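Local coordinates for dephospho-CoA kinase (Mycobacterium paratuberculosis, PDB 6N39), which probably phosphorylates the 3'-hydroxyl of dephospho-CoA with ATP, the last step of coenzyme A biosynthesis, and carries a C-terminal UPF0157 (GrpB-family) domain involved in its folding, at residues V219-P224 / A373-A378; P226-Q231 / F264-V269; D359-T362 / D366-A369. All coordinates share one frame; numbering follows the deposited sequence.

Contact 1 of 3, residues V219-P224 / A373-A378; sequences VRLVPP and AVKRSA. With ACT (acetate ion), chain F; ACT (acetate ion), chain G.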
ATOM      1  N   VAL A 219      -3.510  22.617   1.045  1.00 55.12           N
ATOM      2  CA  VAL A 219      -4.000  23.212  -0.196  1.00 62.77           C
ATOM      3  C   VAL A 219      -2.869  23.693  -1.090  1.00 63.92           C
ATOM      4  O   VAL A 219      -3.130  24.145  -2.211  1.00 81.54           O
ATOM      5  CB  VAL A 219      -4.979  24.355   0.147  1.00 74.68           C
ATOM      6  CG1 VAL A 219      -5.873  24.709  -1.043  1.00 72.18           C
ATOM      7  CG2 VAL A 219      -5.823  23.955   1.340  1.00 82.15           C
ATOM      8  N   ARG A 220      -1.621  23.594  -0.644  1.00 64.55           N
ATOM      9  CA  ARG A 220      -0.506  24.144  -1.408  1.00 64.59           C
ATOM     10  C   ARG A 220      -0.227  23.296  -2.644  1.00 51.68           C
ATOM     11  O   ARG A 220      -0.059  22.080  -2.554  1.00 47.20           O
ATOM     12  CB  ARG A 220       0.747  24.228  -0.533  1.00 60.50           C
ATOM     13  N   LEU A 221      -0.178  23.937  -3.803  1.00 47.48           N
ATOM     14  CA  LEU A 221       0.315  23.262  -4.996  1.00 48.19           C
ATOM     15  C   LEU A 221       1.809  22.981  -4.864  1.00 55.02           C
ATOM     16  O   LEU A 221       2.563  23.797  -4.324  1.00 54.99           O
ATOM     17  CB  LEU A 221       0.050  24.127  -6.224  1.00 47.02           C
ATOM     18  CG  LEU A 221      -1.433  24.474  -6.396  1.00 51.54           C
ATOM     19  CD1 LEU A 221      -1.623  25.481  -7.507  1.00 47.30           C
ATOM     20  CD2 LEU A 221      -2.227  23.190  -6.672  1.00 52.28           C
ATOM     21  N   VAL A 222       2.234  21.821  -5.350  1.00 50.02           N
ATOM     22  CA  VAL A 222       3.654  21.474  -5.387  1.00 45.34           C
ATOM     23  C   VAL A 222       4.011  21.093  -6.817  1.00 51.28           C
ATOM     24  O   VAL A 222       3.137  20.705  -7.611  1.00 48.87           O
ATOM     25  CB  VAL A 222       4.002  20.341  -4.394  1.00 47.29           C
ATOM     26  CG1 VAL A 222       3.692  20.770  -2.963  1.00 48.23           C
ATOM     27  CG2 VAL A 222       3.286  19.024  -4.770  1.00 41.50           C
ATOM     28  N   PRO A 223       5.285  21.222  -7.189  1.00 52.41           N
ATOM     29  CA  PRO A 223       5.734  20.707  -8.485  1.00 57.21           C
ATOM     30  C   PRO A 223       5.593  19.197  -8.522  1.00 44.90           C
ATOM     31  O   PRO A 223       5.578  18.546  -7.464  1.00 45.37           O
ATOM     32  CB  PRO A 223       7.211  21.134  -8.548  1.00 56.45           C
ATOM     33  CG  PRO A 223       7.355  22.201  -7.526  1.00 60.68           C
ATOM     34  CD  PRO A 223       6.387  21.844  -6.440  1.00 53.32           C
ATOM     35  N   PRO A 224       5.453  18.602  -9.706  1.00 45.81           N
ATOM     36  CA  PRO A 224       5.198  17.160  -9.770  1.00 43.67           C
ATOM     37  C   PRO A 224       6.287  16.376  -9.067  1.00 48.31           C
ATOM     38  O   PRO A 224       7.472  16.688  -9.164  1.00 53.49           O
ATOM     39  CB  PRO A 224       5.167  16.871 -11.274  1.00 49.26           C
ATOM     40  CG  PRO A 224       4.682  18.143 -11.866  1.00 53.72           C
ATOM     41  CD  PRO A 224       5.285  19.240 -11.024  1.00 46.09           C
ATOM     42  N   ALA A 373      -3.511  27.333 -14.863  1.00 53.42           N
ATOM     43  CA  ALA A 373      -3.802  28.722 -14.517  1.00 57.10           C
ATOM     44  C   ALA A 373      -5.009  28.812 -13.591  1.00 55.72           C
ATOM     45  O   ALA A 373      -5.018  29.614 -12.641  1.00 52.52           O
ATOM     46  CB  ALA A 373      -4.025  29.553 -15.782  1.00 61.23           C
ATOM     47  N   VAL A 374      -6.031  27.989 -13.842  1.00 51.23           N
ATOM     48  CA  VAL A 374      -7.177  27.961 -12.936  1.00 49.81           C
ATOM     49  C   VAL A 374      -6.733  27.553 -11.535  1.00 51.73           C
ATOM     50  O   VAL A 374      -7.147  28.157 -10.535  1.00 52.33           O
ATOM     51  CB  VAL A 374      -8.275  27.020 -13.464  1.00 50.59           C
ATOM     52  CG1 VAL A 374      -9.332  26.819 -12.396  1.00 53.43           C
ATOM     53  CG2 VAL A 374      -8.912  27.584 -14.725  1.00 51.30           C
ATOM     54  N   LYS A 375      -5.886  26.520 -11.444  1.00 47.70           N
ATOM     55  CA  LYS A 375      -5.428  26.054 -10.138  1.00 44.98           C
ATOM     56  C   LYS A 375      -4.649  27.134  -9.402  1.00 49.06           C
ATOM     57  O   LYS A 375      -4.821  27.314  -8.192  1.00 56.41           O
ATOM     58  CB  LYS A 375      -4.572  24.793 -10.285  1.00 44.43           C
ATOM     59  CG  LYS A 375      -5.339  23.558 -10.729  1.00 47.68           C
ATOM     60  CD  LYS A 375      -4.718  22.304 -10.153  1.00 49.78           C
ATOM     61  CE  LYS A 375      -4.006  21.486 -11.200  1.00 44.80           C
ATOM     62  NZ  LYS A 375      -3.340  20.305 -10.577  1.00 44.59           N
ATOM     63  N   ARG A 376      -3.769  27.848 -10.107  1.00 51.00           N
ATOM     64  CA  ARG A 376      -3.007  28.918  -9.466  1.00 48.34           C
ATOM     65  C   ARG A 376      -3.920  30.025  -8.972  1.00 55.36           C
ATOM     66  O   ARG A 376      -3.717  30.570  -7.878  1.00 58.31           O
ATOM     67  CB  ARG A 376      -1.974  29.488 -10.433  1.00 60.81           C
ATOM     68  CG  ARG A 376      -0.925  28.482 -10.865  1.00 65.14           C
ATOM     69  CD  ARG A 376       0.410  28.774 -10.224  1.00 73.22           C
ATOM     70  NE  ARG A 376       1.431  27.790 -10.581  1.00 76.92           N
ATOM     71  CZ  ARG A 376       2.042  27.730 -11.763  1.00 82.13           C
ATOM     72  NH1 ARG A 376       2.964  26.801 -11.984  1.00 84.44           N
ATOM     73  NH2 ARG A 376       1.731  28.590 -12.727  1.00 78.85           N
ATOM     74  N   SER A 377      -4.931  30.383  -9.765  1.00 58.49           N
ATOM     75  CA  SER A 377      -5.859  31.403  -9.296  1.00 63.64           C
ATOM     76  C   SER A 377      -6.595  30.925  -8.049  1.00 61.68           C
ATOM     77  O   SER A 377      -6.747  31.676  -7.071  1.00 58.72           O
ATOM     78  CB  SER A 377      -6.837  31.768 -10.408  1.00 65.36           C
ATOM     79  OG  SER A 377      -7.765  32.741  -9.967  1.00 72.46           O
ATOM     80  N   ALA A 378      -7.030  29.662  -8.056  1.00 54.47           N
ATOM     81  CA  ALA A 378      -7.722  29.111  -6.899  1.00 49.89           C
ATOM     82  C   ALA A 378      -6.831  29.121  -5.667  1.00 54.93           C
ATOM     83  O   ALA A 378      -7.272  29.496  -4.578  1.00 53.98           O
ATOM     84  CB  ALA A 378      -8.200  27.690  -7.199  1.00 47.10           C
TER
HETATM   85  C   ACT F 505       3.429  26.164  -8.614  1.00 70.49           C
HETATM   86  O   ACT F 505       2.447  26.934  -8.338  1.00 69.54           O
HETATM   87  OXT ACT F 505       3.960  25.933  -9.745  1.00 75.19           O
HETATM   88  CH3 ACT F 505       4.063  25.396  -7.381  1.00 57.80           C
HETATM   89  C   ACT G 506      -5.386  19.706  -7.812  1.00 60.99           C
HETATM   90  O   ACT G 506      -5.980  20.780  -7.458  1.00 53.10           O
HETATM   91  OXT ACT G 506      -4.145  19.502  -8.080  1.00 40.76           O
HETATM   92  CH3 ACT G 506      -6.304  18.441  -7.954  1.00 65.60           C
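L221 reaches across to the flank of helix 365-382 and makes the apolar part of this small contact with the methyl CD1. That methyl lies 3.7 Å from the backbone O of K375 and 4.1 Å from CB of the same residue, and it also comes within 4.1 Å of the backbone N of R376. The leucine therefore rests on a turn of helix backbone more than on other side chains, and no hydrogen bond joins the two segments directly.

The polar ends of the two basic residues are occupied by acetate ions, probably from the crystallisation liquor. R376 holds one through two bonds, NE to O at 2.6 Å and NH1 to OXT at 2.6 Å, a bidentate pairing at the guanidinium edge; the chain bends at chi2 (-107°), and its end lies nearer 219-224 than its CB direction would suggest. K375, bent at chi2 and chi3, sends NZ to OXT of the second acetate at 2.7 Å, a site completed by Y389, K393 and the K267 backbone N. Its ammonium is also hydrogen-bonded to S255 OG and A265 O, so several acceptors fix this largely buried charge.

Within the UPF0157 region the contact sets the short strand 221-222 against helix 365-382. The strand pairs antiparallel with 266-267, E379 of the helix accepts a hydrogen bond from L221 N, and Y389 of helix 386-411 packs on both L221 and K375.

Contact 2 of 3, residues P226-Q231 / F264-V269; sequences PEWPAQ and FAAKDV. With ACT (acetate ion), chain G.
W228 extends its indole from helix 228-243 to strand 266-267 and the turn at D268, meeting A266 and D268. From CB, which points toward the other segment, chi1 of -78° sets CG beside the backbone N. On the pyrrole side, the single N-H of NE1 goes chiefly to D268 OD1, at 3.1 Å with an N-H...O angle of 147°, and weakly to a water. The oxygen is tilted a little from the indole plane, and the nitrogen approaches it from above the carboxylate plane, the two planes standing 74° apart. The water lies 3.2 Å from D268 OD2, to which it may donate. CE2 and CZ2 lie along the same carboxylate, CZ2 3.9 Å from OD1, and at the far end CH2 rests 4.1 Å from the A266 methyl CB.

D268 is the centre of an inverse gamma turn, and its OD1 also forms a salt bridge with R337, which probably helps to fix the carboxylate. R337 reaches Q231 OE1 as well. Next to the turn, K267 N donates to OXT of an acetate, probably from the crystallisation liquor, at 2.9 Å. The contact thus joins helix 228-243 to strand 266-267, with V222 of the paired strand 221-222 and I270 of strand 270-276 also packing on the indole.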
ATOM      1  N   PRO A 226       8.552  13.195  -8.708  1.00 45.37           N
ATOM      2  CA  PRO A 226       8.977  12.061  -9.546  1.00 43.97           C
ATOM      3  C   PRO A 226       8.615  10.716  -8.960  1.00 44.91           C
ATOM      4  O   PRO A 226       8.605   9.726  -9.694  1.00 50.32           O
ATOM      5  CB  PRO A 226      10.501  12.229  -9.636  1.00 47.47           C
ATOM      6  CG  PRO A 226      10.768  13.650  -9.222  1.00 54.15           C
ATOM      7  CD  PRO A 226       9.696  13.994  -8.237  1.00 48.16           C
ATOM      8  N   GLU A 227       8.317  10.646  -7.664  1.00 40.89           N
ATOM      9  CA  GLU A 227       7.946   9.397  -7.018  1.00 43.65           C
ATOM     10  C   GLU A 227       6.452   9.086  -7.060  1.00 40.90           C
ATOM     11  O   GLU A 227       6.058   8.009  -6.596  1.00 38.80           O
ATOM     12  CB  GLU A 227       8.381   9.415  -5.563  1.00 53.12           C
ATOM     13  CG  GLU A 227       9.853   9.186  -5.333  1.00 70.28           C
ATOM     14  CD  GLU A 227      10.151   9.117  -3.856  1.00 86.74           C
ATOM     15  OE1 GLU A 227      10.716  10.088  -3.309  1.00 89.51           O
ATOM     16  OE2 GLU A 227       9.773   8.100  -3.234  1.00 95.91           O
ATOM     17  N   TRP A 228       5.606   9.987  -7.559  1.00 37.83           N
ATOM     18  CA  TRP A 228       4.176   9.672  -7.600  1.00 38.48           C
ATOM     19  C   TRP A 228       3.846   8.400  -8.374  1.00 36.70           C
ATOM     20  O   TRP A 228       2.956   7.660  -7.924  1.00 37.52           O
ATOM     21  CB  TRP A 228       3.363  10.834  -8.184  1.00 37.16           C
ATOM     22  CG  TRP A 228       3.119  11.967  -7.237  1.00 43.39           C
ATOM     23  CD1 TRP A 228       3.137  11.923  -5.869  1.00 39.16           C
ATOM     24  CD2 TRP A 228       2.833  13.325  -7.593  1.00 39.90           C
ATOM     25  NE1 TRP A 228       2.891  13.178  -5.356  1.00 39.29           N
ATOM     26  CE2 TRP A 228       2.691  14.052  -6.393  1.00 42.24           C
ATOM     27  CE3 TRP A 228       2.677  13.994  -8.815  1.00 42.82           C
ATOM     28  CZ2 TRP A 228       2.410  15.422  -6.376  1.00 39.06           C
ATOM     29  CZ3 TRP A 228       2.388  15.352  -8.797  1.00 41.92           C
ATOM     30  CH2 TRP A 228       2.267  16.051  -7.581  1.00 40.44           C
ATOM     31  N   PRO A 229       4.461   8.096  -9.524  1.00 40.67           N
ATOM     32  CA  PRO A 229       4.091   6.838 -10.200  1.00 41.78           C
ATOM     33  C   PRO A 229       4.344   5.600  -9.344  1.00 38.33           C
ATOM     34  O   PRO A 229       3.480   4.715  -9.292  1.00 34.89           O
ATOM     35  CB  PRO A 229       4.951   6.855 -11.475  1.00 45.31           C
ATOM     36  CG  PRO A 229       5.235   8.328 -11.722  1.00 47.67           C
ATOM     37  CD  PRO A 229       5.394   8.908 -10.339  1.00 43.39           C
ATOM     38  N   ALA A 230       5.489   5.521  -8.653  1.00 37.78           N
ATOM     39  CA  ALA A 230       5.770   4.361  -7.800  1.00 35.72           C
ATOM     40  C   ALA A 230       4.811   4.288  -6.616  1.00 36.06           C
ATOM     41  O   ALA A 230       4.306   3.201  -6.271  1.00 37.61           O
ATOM     42  CB  ALA A 230       7.229   4.407  -7.316  1.00 38.41           C
ATOM     43  N   GLN A 231       4.535   5.438  -5.979  1.00 32.83           N
ATOM     44  CA  GLN A 231       3.561   5.444  -4.887  1.00 36.11           C
ATOM     45  C   GLN A 231       2.199   4.974  -5.377  1.00 30.75           C
ATOM     46  O   GLN A 231       1.509   4.185  -4.703  1.00 29.93           O
ATOM     47  CB  GLN A 231       3.458   6.846  -4.259  1.00 31.47           C
ATOM     48  CG  GLN A 231       4.786   7.346  -3.628  1.00 33.91           C
ATOM     49  CD  GLN A 231       4.742   8.824  -3.207  1.00 41.63           C
ATOM     50  OE1 GLN A 231       3.725   9.505  -3.359  1.00 36.80           O
ATOM     51  NE2 GLN A 231       5.852   9.316  -2.683  1.00 43.08           N
ATOM     52  N   PHE A 264       4.365  22.191 -14.509  1.00 55.81           N
ATOM     53  CA  PHE A 264       3.022  21.933 -14.010  1.00 55.92           C
ATOM     54  C   PHE A 264       3.041  21.981 -12.476  1.00 59.64           C
ATOM     55  O   PHE A 264       4.072  22.262 -11.857  1.00 60.53           O
ATOM     56  CB  PHE A 264       2.523  20.589 -14.552  1.00 56.36           C
ATOM     57  CG  PHE A 264       1.039  20.358 -14.389  1.00 58.26           C
ATOM     58  CD1 PHE A 264       0.116  21.193 -15.001  1.00 61.72           C
ATOM     59  CD2 PHE A 264       0.572  19.292 -13.636  1.00 62.47           C
ATOM     60  CE1 PHE A 264      -1.246  20.978 -14.854  1.00 57.46           C
ATOM     61  CE2 PHE A 264      -0.791  19.069 -13.482  1.00 60.41           C
ATOM     62  CZ  PHE A 264      -1.701  19.913 -14.091  1.00 57.97           C
ATOM     63  N   ALA A 265       1.900  21.694 -11.847  1.00 56.62           N
ATOM     64  CA  ALA A 265       1.771  21.779 -10.396  1.00 52.60           C
ATOM     65  C   ALA A 265       0.451  21.159  -9.975  1.00 55.17           C
ATOM     66  O   ALA A 265      -0.532  21.201 -10.724  1.00 56.11           O
ATOM     67  CB  ALA A 265       1.854  23.236  -9.909  1.00 58.84           C
ATOM     68  N   ALA A 266       0.434  20.589  -8.770  1.00 48.22           N
ATOM     69  CA  ALA A 266      -0.749  19.883  -8.300  1.00 48.86           C
ATOM     70  C   ALA A 266      -0.733  19.816  -6.781  1.00 50.67           C
ATOM     71  O   ALA A 266       0.314  19.949  -6.144  1.00 47.11           O
ATOM     72  CB  ALA A 266      -0.834  18.468  -8.882  1.00 43.44           C
ATOM     73  N   LYS A 267      -1.919  19.623  -6.213  1.00 43.56           N
ATOM     74  CA  LYS A 267      -2.042  19.306  -4.799  1.00 44.25           C
ATOM     75  C   LYS A 267      -1.443  17.920  -4.539  1.00 45.45           C
ATOM     76  O   LYS A 267      -1.573  17.012  -5.364  1.00 40.16           O
ATOM     77  CB  LYS A 267      -3.523  19.362  -4.421  1.00 47.11           C
ATOM     78  CG  LYS A 267      -3.848  19.481  -2.955  1.00 64.59           C
ATOM     79  CD  LYS A 267      -5.365  19.430  -2.764  1.00 69.43           C
ATOM     80  CE  LYS A 267      -5.749  19.222  -1.303  1.00 68.53           C
ATOM     81  NZ  LYS A 267      -7.151  18.730  -1.164  1.00 67.31           N
ATOM     82  N   ASP A 268      -0.759  17.746  -3.405  1.00 41.11           N
ATOM     83  CA  ASP A 268      -0.059  16.474  -3.156  1.00 39.64           C
ATOM     84  C   ASP A 268      -1.009  15.455  -2.513  1.00 37.97           C
ATOM     85  O   ASP A 268      -0.901  15.064  -1.350  1.00 38.18           O
ATOM     86  CB  ASP A 268       1.193  16.689  -2.309  1.00 41.29           C
ATOM     87  CG  ASP A 268       2.156  15.474  -2.365  1.00 41.49           C
ATOM     88  OD1 ASP A 268       1.716  14.357  -2.715  1.00 38.34           O
ATOM     89  OD2 ASP A 268       3.349  15.636  -2.055  1.00 44.84           O
ATOM     90  N   VAL A 269      -1.950  14.998  -3.321  1.00 33.17           N
ATOM     91  CA  VAL A 269      -2.841  13.915  -2.936  1.00 33.12           C
ATOM     92  C   VAL A 269      -3.034  13.035  -4.163  1.00 37.38           C
ATOM     93  O   VAL A 269      -3.239  13.539  -5.272  1.00 36.82           O
ATOM     94  CB  VAL A 269      -4.182  14.448  -2.383  1.00 43.94           C
ATOM     95  CG1 VAL A 269      -4.753  15.494  -3.304  1.00 44.12           C
ATOM     96  CG2 VAL A 269      -5.176  13.302  -2.151  1.00 33.01           C
TER
HETATM   97  C   ACT G 506      -5.386  19.706  -7.812  1.00 60.99           C
HETATM   98  O   ACT G 506      -5.980  20.780  -7.458  1.00 53.10           O
HETATM   99  OXT ACT G 506      -4.145  19.502  -8.080  1.00 40.76           O
HETATM  100  CH3 ACT G 506      -6.304  18.441  -7.954  1.00 65.60           C
HETATM  101  O   HOH W   1       4.836  12.828  -2.691  1.00 56.00           O

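Contact 3 of 3, residues D359-T362 / D366-A369; sequences DWLT and DARA
W360 and L361 meet A367 and R368 where two consecutive helices, 349-363 and 365-382, are joined by a very short connection and packed at their junction. The A367 methyl is the meeting point of the apolar side chains. Its CB lies 3.5 Å above the plane of the W360 ring, out at the rim beside CZ2, the closest ring atom at 3.5 Å. L361 CD2 lies on the same side of the ring, likewise near the rim, and touches A367 CB at 3.7 Å, so leucine and alanine share one side of the indole. The tryptophan ring is brought here with CG anti to the backbone N (chi1 173°). Beyond this contact it packs on A400, R403 and A404 of helix 386-411 and meets the ring of W407.

R368 runs alongside L361, its CG 3.9 Å from the leucine CB. The chain then bends at chi3, and the guanidinium is turned to the carbonyl of L361 near the end of helix 349-363. There R368 NH1 donates to L361 O at 2.8 Å, within both the carbonyl and guanidinium planes, with an N-H...O angle of 157°.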
ATOM      1  N   ASP A 359      -6.457  11.132 -19.984  1.00 40.68           N
ATOM      2  CA  ASP A 359      -5.986  10.961 -21.368  1.00 41.72           C
ATOM      3  C   ASP A 359      -6.060  12.275 -22.154  1.00 46.40           C
ATOM      4  O   ASP A 359      -5.150  12.615 -22.934  1.00 39.18           O
ATOM      5  CB  ASP A 359      -6.789   9.870 -22.071  1.00 48.35           C
ATOM      6  CG  ASP A 359      -6.392   8.482 -21.615  1.00 47.28           C
ATOM      7  OD1 ASP A 359      -5.255   8.345 -21.137  1.00 49.07           O
ATOM      8  OD2 ASP A 359      -7.198   7.539 -21.724  1.00 40.56           O
ATOM      9  N   TRP A 360      -7.136  13.029 -21.940  1.00 41.80           N
ATOM     10  CA  TRP A 360      -7.338  14.301 -22.617  1.00 43.90           C
ATOM     11  C   TRP A 360      -6.225  15.281 -22.271  1.00 42.64           C
ATOM     12  O   TRP A 360      -5.548  15.800 -23.161  1.00 48.40           O
ATOM     13  CB  TRP A 360      -8.719  14.852 -22.238  1.00 38.37           C
ATOM     14  CG  TRP A 360      -8.993  16.241 -22.723  1.00 41.22           C
ATOM     15  CD1 TRP A 360      -8.980  16.677 -24.017  1.00 41.23           C
ATOM     16  CD2 TRP A 360      -9.331  17.375 -21.918  1.00 41.62           C
ATOM     17  NE1 TRP A 360      -9.283  18.018 -24.065  1.00 45.91           N
ATOM     18  CE2 TRP A 360      -9.507  18.468 -22.792  1.00 43.43           C
ATOM     19  CE3 TRP A 360      -9.502  17.572 -20.542  1.00 46.36           C
ATOM     20  CZ2 TRP A 360      -9.841  19.744 -22.339  1.00 43.25           C
ATOM     21  CZ3 TRP A 360      -9.837  18.844 -20.091  1.00 41.91           C
ATOM     22  CH2 TRP A 360     -10.001  19.913 -20.991  1.00 41.56           C
ATOM     23  N   LEU A 361      -5.991  15.517 -20.976  1.00 45.62           N
ATOM     24  CA  LEU A 361      -4.938  16.454 -20.593  1.00 44.01           C
ATOM     25  C   LEU A 361      -3.562  15.962 -21.025  1.00 48.60           C
ATOM     26  O   LEU A 361      -2.694  16.776 -21.370  1.00 50.08           O
ATOM     27  CB  LEU A 361      -4.977  16.705 -19.083  1.00 41.61           C
ATOM     28  CG  LEU A 361      -6.120  17.610 -18.583  1.00 44.43           C
ATOM     29  CD1 LEU A 361      -5.956  17.942 -17.106  1.00 44.46           C
ATOM     30  CD2 LEU A 361      -6.222  18.883 -19.411  1.00 47.09           C
ATOM     31  N   THR A 362      -3.339  14.644 -21.037  1.00 43.00           N
ATOM     32  CA  THR A 362      -2.068  14.139 -21.546  1.00 47.91           C
ATOM     33  C   THR A 362      -1.877  14.510 -23.009  1.00 49.46           C
ATOM     34  O   THR A 362      -0.767  14.845 -23.428  1.00 55.12           O
ATOM     35  CB  THR A 362      -1.971  12.621 -21.355  1.00 41.19           C
ATOM     36  OG1 THR A 362      -2.021  12.318 -19.953  1.00 43.31           O
ATOM     37  CG2 THR A 362      -0.653  12.098 -21.931  1.00 42.97           C
ATOM     38  N   ASP A 366      -2.340  22.756 -24.333  1.00 58.78           N
ATOM     39  CA  ASP A 366      -3.046  24.005 -24.072  1.00 63.69           C
ATOM     40  C   ASP A 366      -4.080  23.831 -22.968  1.00 57.79           C
ATOM     41  O   ASP A 366      -4.217  24.693 -22.090  1.00 59.34           O
ATOM     42  CB  ASP A 366      -3.705  24.513 -25.354  1.00 71.65           C
ATOM     43  CG  ASP A 366      -2.699  24.752 -26.471  1.00 88.20           C
ATOM     44  OD1 ASP A 366      -1.517  25.038 -26.172  1.00 91.33           O
ATOM     45  OD2 ASP A 366      -3.091  24.654 -27.653  1.00 94.60           O
ATOM     46  N   ALA A 367      -4.821  22.722 -22.994  1.00 54.58           N
ATOM     47  CA  ALA A 367      -5.794  22.479 -21.937  1.00 53.16           C
ATOM     48  C   ALA A 367      -5.103  22.323 -20.589  1.00 55.04           C
ATOM     49  O   ALA A 367      -5.610  22.799 -19.565  1.00 53.90           O
ATOM     50  CB  ALA A 367      -6.630  21.246 -22.267  1.00 50.90           C
ATOM     51  N   ARG A 368      -3.937  21.666 -20.575  1.00 55.74           N
ATOM     52  CA  ARG A 368      -3.144  21.565 -19.352  1.00 52.95           C
ATOM     53  C   ARG A 368      -2.767  22.940 -18.825  1.00 56.10           C
ATOM     54  O   ARG A 368      -2.838  23.190 -17.614  1.00 47.00           O
ATOM     55  CB  ARG A 368      -1.869  20.759 -19.600  1.00 57.85           C
ATOM     56  CG  ARG A 368      -2.052  19.276 -19.655  1.00 52.10           C
ATOM     57  CD  ARG A 368      -0.756  18.530 -19.285  1.00 49.99           C
ATOM     58  NE  ARG A 368       0.417  18.924 -20.074  1.00 57.50           N
ATOM     59  CZ  ARG A 368       0.688  18.500 -21.309  1.00 57.35           C
ATOM     60  NH1 ARG A 368      -0.145  17.682 -21.946  1.00 53.23           N
ATOM     61  NH2 ARG A 368       1.798  18.901 -21.917  1.00 62.41           N
ATOM     62  N   ALA A 369      -2.326  23.833 -19.717  1.00 53.45           N
ATOM     63  CA  ALA A 369      -1.971  25.183 -19.291  1.00 55.40           C
ATOM     64  C   ALA A 369      -3.182  25.919 -18.720  1.00 55.81           C
ATOM     65  O   ALA A 369      -3.080  26.589 -17.681  1.00 57.54           O
ATOM     66  CB  ALA A 369      -1.359  25.956 -20.463  1.00 57.52           C
TER

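In the fold
All three contacts belong to the UPF0157 region, away from the predicted ATP site of the kinase domain. Their centres are about 13 Å (contacts 1 and 2), 15 Å (1 and 3) and 16 Å (2 and 3) apart. Contacts 1 and 2 share the two-stranded antiparallel sheet of 221-222 and 266-267. Helix 365-382 serves both 1 and 3, while F264 of contact 2 packs against the R368 backbone of contact 3. Along the chain, contact 1 spans the other two, with 2 completed before 3 begins. Contacts 1 and 2 bring together residues far apart in sequence, whereas contact 3 is a local helix-to-helix junction; all lie in the domain involved in proper folding of the full-length enzyme.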